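PDB 2OZG: GCN5-related N-acetyltransferase from Anabaena variabilis, which binds coenzyme A and probably transfers acetyl groups to amines, perhaps those of aminoglycosides, as a member of the GNAT family. Local coordinates for residues L288-V293 against L347-L352. Residues are numbered along the deposited sequence; the frame is centred on the assembly and turned at random.
Sequences LRIVNV and LDIKGL
Ile349 fits between Arg289, Ile290 and Val293 where the end of strand 279-290, in the GNAT part of the chain, meets the sterol-carrier-like part at the first turn of helix 349-357. Followed outward from CB, Ile349 passes from the arginine to the apolar side chains. Its CG2 branch lies 3.8 Å above the plane of the Arg289 guanidinium, displaced toward the rim. CG1, held anti to the backbone N (chi1 -162°), lies against both Arg289 NH1 and Ile290 O, 3.6 Å from the latter. At the tip, CD1 is wedged between two aliphatic side chains, 3.6 Å from Val293 CG2 and 3.7 Å from Ile290 CB. A beta-branched residue suits this place because one branch can cover the arginine while the other fills the apolar seam. Leu352, one helical turn on, continues that seam, its CD2 lying 3.8 Å from Val293 CG2.

Arginine suits its own place because its flat head can present a face to isoleucine and still use its N-H groups: Arg289 NH1 bonds back to Ile290 O at 2.9 Å, in the plane of the guanidinium, and also forms a salt bridge with Asp316 OD2, while NE donates to Ala129 O. A leucine in place of Arg289 would probably leave Asp316 without its charged mate, Ile290 O without this donor, and Ile349 CG2 without the flat surface beneath it. The backbones are too far apart for direct pairing here, so a water bridges them, accepting from Ile290 N and donating to Ile349 O at 2.7 Å.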
ATOM      1  N   LEU A 288     -11.537 -31.329  13.936  1.00 33.20           N
ATOM      2  CA  LEU A 288     -12.489 -32.267  14.569  1.00 30.24           C
ATOM      3  C   LEU A 288     -11.754 -33.337  15.372  1.00 29.74           C
ATOM      4  O   LEU A 288     -10.692 -33.807  14.974  1.00 32.69           O
ATOM      5  CB  LEU A 288     -13.321 -32.956  13.462  1.00 33.86           C
ATOM      6  CG  LEU A 288     -14.469 -33.882  13.944  1.00 33.70           C
ATOM      7  CD1 LEU A 288     -15.794 -33.701  13.223  1.00 36.41           C
ATOM      8  CD2 LEU A 288     -14.022 -35.366  13.920  1.00 34.74           C
ATOM      9  N   ARG A 289     -12.334 -33.711  16.507  1.00 32.44           N
ATOM     10  CA  ARG A 289     -11.826 -34.776  17.304  1.00 31.36           C
ATOM     11  C   ARG A 289     -12.879 -35.876  17.309  1.00 33.14           C
ATOM     12  O   ARG A 289     -14.066 -35.629  17.616  1.00 31.65           O
ATOM     13  CB  ARG A 289     -11.557 -34.297  18.742  1.00 30.12           C
ATOM     14  CG  ARG A 289     -10.288 -34.970  19.408  1.00 28.19           C
ATOM     15  CD  ARG A 289     -10.417 -36.429  19.760  1.00 35.60           C
ATOM     16  NE  ARG A 289      -9.177 -36.871  20.406  1.00 36.57           N
ATOM     17  CZ  ARG A 289      -8.950 -38.103  20.826  1.00 33.93           C
ATOM     18  NH1 ARG A 289      -9.869 -39.054  20.665  1.00 35.07           N
ATOM     19  NH2 ARG A 289      -7.782 -38.404  21.356  1.00 33.38           N
ATOM     20  N   ILE A 290     -12.479 -37.077  16.927  1.00 34.77           N
ATOM     21  CA  ILE A 290     -13.350 -38.250  17.106  1.00 34.17           C
ATOM     22  C   ILE A 290     -13.234 -38.641  18.566  1.00 33.87           C
ATOM     23  O   ILE A 290     -12.221 -39.173  19.002  1.00 31.85           O
ATOM     24  CB  ILE A 290     -12.915 -39.411  16.213  1.00 34.77           C
ATOM     25  CG1 ILE A 290     -12.939 -38.975  14.737  1.00 34.98           C
ATOM     26  CG2 ILE A 290     -13.746 -40.683  16.518  1.00 27.46           C
ATOM     27  CD1 ILE A 290     -14.290 -38.972  14.030  1.00 31.32           C
ATOM     28  N   VAL A 291     -14.264 -38.328  19.336  1.00 32.91           N
ATOM     29  CA  VAL A 291     -14.266 -38.609  20.759  1.00 30.50           C
ATOM     30  C   VAL A 291     -14.626 -40.086  21.058  1.00 34.63           C
ATOM     31  O   VAL A 291     -14.030 -40.734  21.949  1.00 32.83           O
ATOM     32  CB  VAL A 291     -15.231 -37.663  21.491  1.00 28.13           C
ATOM     33  CG1 VAL A 291     -15.291 -37.992  22.993  1.00 29.63           C
ATOM     34  CG2 VAL A 291     -14.820 -36.200  21.271  1.00 31.15           C
ATOM     35  N   ASN A 292     -15.600 -40.605  20.302  1.00 32.79           N
ATOM     36  CA  ASN A 292     -16.013 -42.023  20.376  1.00 31.93           C
ATOM     37  C   ASN A 292     -16.094 -42.635  18.968  1.00 33.36           C
ATOM     38  O   ASN A 292     -16.957 -42.271  18.167  1.00 29.13           O
ATOM     39  CB  ASN A 292     -17.323 -42.162  21.111  1.00 28.44           C
ATOM     40  CG  ASN A 292     -17.645 -43.600  21.408  1.00 38.56           C
ATOM     41  OD1 ASN A 292     -17.846 -44.422  20.509  1.00 31.91           O
ATOM     42  ND2 ASN A 292     -17.642 -43.924  22.670  1.00 38.50           N
ATOM     43  N   VAL A 293     -15.165 -43.514  18.645  1.00 31.53           N
ATOM     44  CA  VAL A 293     -15.115 -44.063  17.294  1.00 35.42           C
ATOM     45  C   VAL A 293     -16.400 -44.747  16.879  1.00 36.15           C
ATOM     46  O   VAL A 293     -16.904 -44.493  15.792  1.00 34.92           O
ATOM     47  CB  VAL A 293     -13.898 -45.071  17.113  1.00 34.67           C
ATOM     48  CG1 VAL A 293     -13.993 -45.893  15.825  1.00 37.56           C
ATOM     49  CG2 VAL A 293     -12.605 -44.317  17.117  1.00 34.13           C
ATOM     50  N   LEU A 347      -4.800 -46.215  11.184  1.00 31.77           N
ATOM     51  CA  LEU A 347      -4.627 -44.803  11.315  1.00 31.36           C
ATOM     52  C   LEU A 347      -4.750 -44.381  12.768  1.00 32.86           C
ATOM     53  O   LEU A 347      -5.250 -45.091  13.627  1.00 29.09           O
ATOM     54  CB  LEU A 347      -5.674 -44.057  10.464  1.00 31.40           C
ATOM     55  CG  LEU A 347      -7.109 -44.535  10.445  1.00 38.71           C
ATOM     56  CD1 LEU A 347      -7.696 -44.896  11.742  1.00 45.63           C
ATOM     57  CD2 LEU A 347      -7.994 -43.488   9.763  1.00 36.61           C
ATOM     58  N   ASP A 348      -4.253 -43.190  13.016  1.00 31.93           N
ATOM     59  CA  ASP A 348      -4.378 -42.561  14.289  1.00 33.23           C
ATOM     60  C   ASP A 348      -5.747 -41.913  14.305  1.00 31.75           C
ATOM     61  O   ASP A 348      -6.313 -41.624  13.252  1.00 30.34           O
ATOM     62  CB  ASP A 348      -3.304 -41.462  14.380  1.00 34.70           C
ATOM     63  CG  ASP A 348      -3.312 -40.766  15.712  1.00 44.12           C
ATOM     64  OD1 ASP A 348      -2.956 -41.442  16.699  1.00 38.65           O
ATOM     65  OD2 ASP A 348      -3.692 -39.553  15.760  1.00 37.00           O
ATOM     66  N   ILE A 349      -6.243 -41.617  15.500  1.00 29.64           N
ATOM     67  CA  ILE A 349      -7.518 -40.945  15.653  1.00 30.10           C
ATOM     68  C   ILE A 349      -7.575 -39.623  14.825  1.00 30.25           C
ATOM     69  O   ILE A 349      -8.651 -39.207  14.374  1.00 31.32           O
ATOM     70  CB  ILE A 349      -7.811 -40.753  17.177  1.00 31.29           C
ATOM     71  CG1 ILE A 349      -9.279 -40.477  17.410  1.00 31.41           C
ATOM     72  CG2 ILE A 349      -6.943 -39.641  17.819  1.00 32.97           C
ATOM     73  CD1 ILE A 349     -10.154 -41.723  17.136  1.00 32.46           C
ATOM     74  N   LYS A 350      -6.408 -38.996  14.560  1.00 33.00           N
ATOM     75  CA  LYS A 350      -6.345 -37.795  13.740  1.00 31.59           C
ATOM     76  C   LYS A 350      -6.635 -38.057  12.295  1.00 36.29           C
ATOM     77  O   LYS A 350      -7.343 -37.258  11.668  1.00 33.51           O
ATOM     78  CB  LYS A 350      -5.028 -37.049  13.833  1.00 33.44           C
ATOM     79  CG  LYS A 350      -4.753 -36.555  15.244  1.00 32.64           C
ATOM     80  CD  LYS A 350      -3.567 -35.638  15.360  1.00 32.04           C
ATOM     81  CE  LYS A 350      -2.212 -36.188  14.888  1.00 34.21           C
ATOM     82  NZ  LYS A 350      -1.766 -37.394  15.577  1.00 40.24           N
ATOM     83  N   GLY A 351      -6.085 -39.168  11.767  1.00 35.42           N
ATOM     84  CA  GLY A 351      -6.338 -39.555  10.398  1.00 35.50           C
ATOM     85  C   GLY A 351      -7.824 -39.821  10.203  1.00 35.39           C
ATOM     86  O   GLY A 351      -8.392 -39.497   9.169  1.00 36.70           O
ATOM     87  N   LEU A 352      -8.452 -40.408  11.225  1.00 38.00           N
ATOM     88  CA  LEU A 352      -9.859 -40.784  11.165  1.00 32.40           C
ATOM     89  C   LEU A 352     -10.749 -39.588  11.100  1.00 33.28           C
ATOM     90  O   LEU A 352     -11.799 -39.645  10.471  1.00 32.86           O
ATOM     91  CB  LEU A 352     -10.227 -41.640  12.383  1.00 35.67           C
ATOM     92  CG  LEU A 352     -11.680 -42.172  12.411  1.00 35.70           C
ATOM     93  CD1 LEU A 352     -11.970 -42.962  11.165  1.00 34.46           C
ATOM     94  CD2 LEU A 352     -11.939 -42.987  13.617  1.00 29.95           C
TER
HETATM   95  O   HOH W   1      -9.792 -37.343  16.000  1.00 29.89           O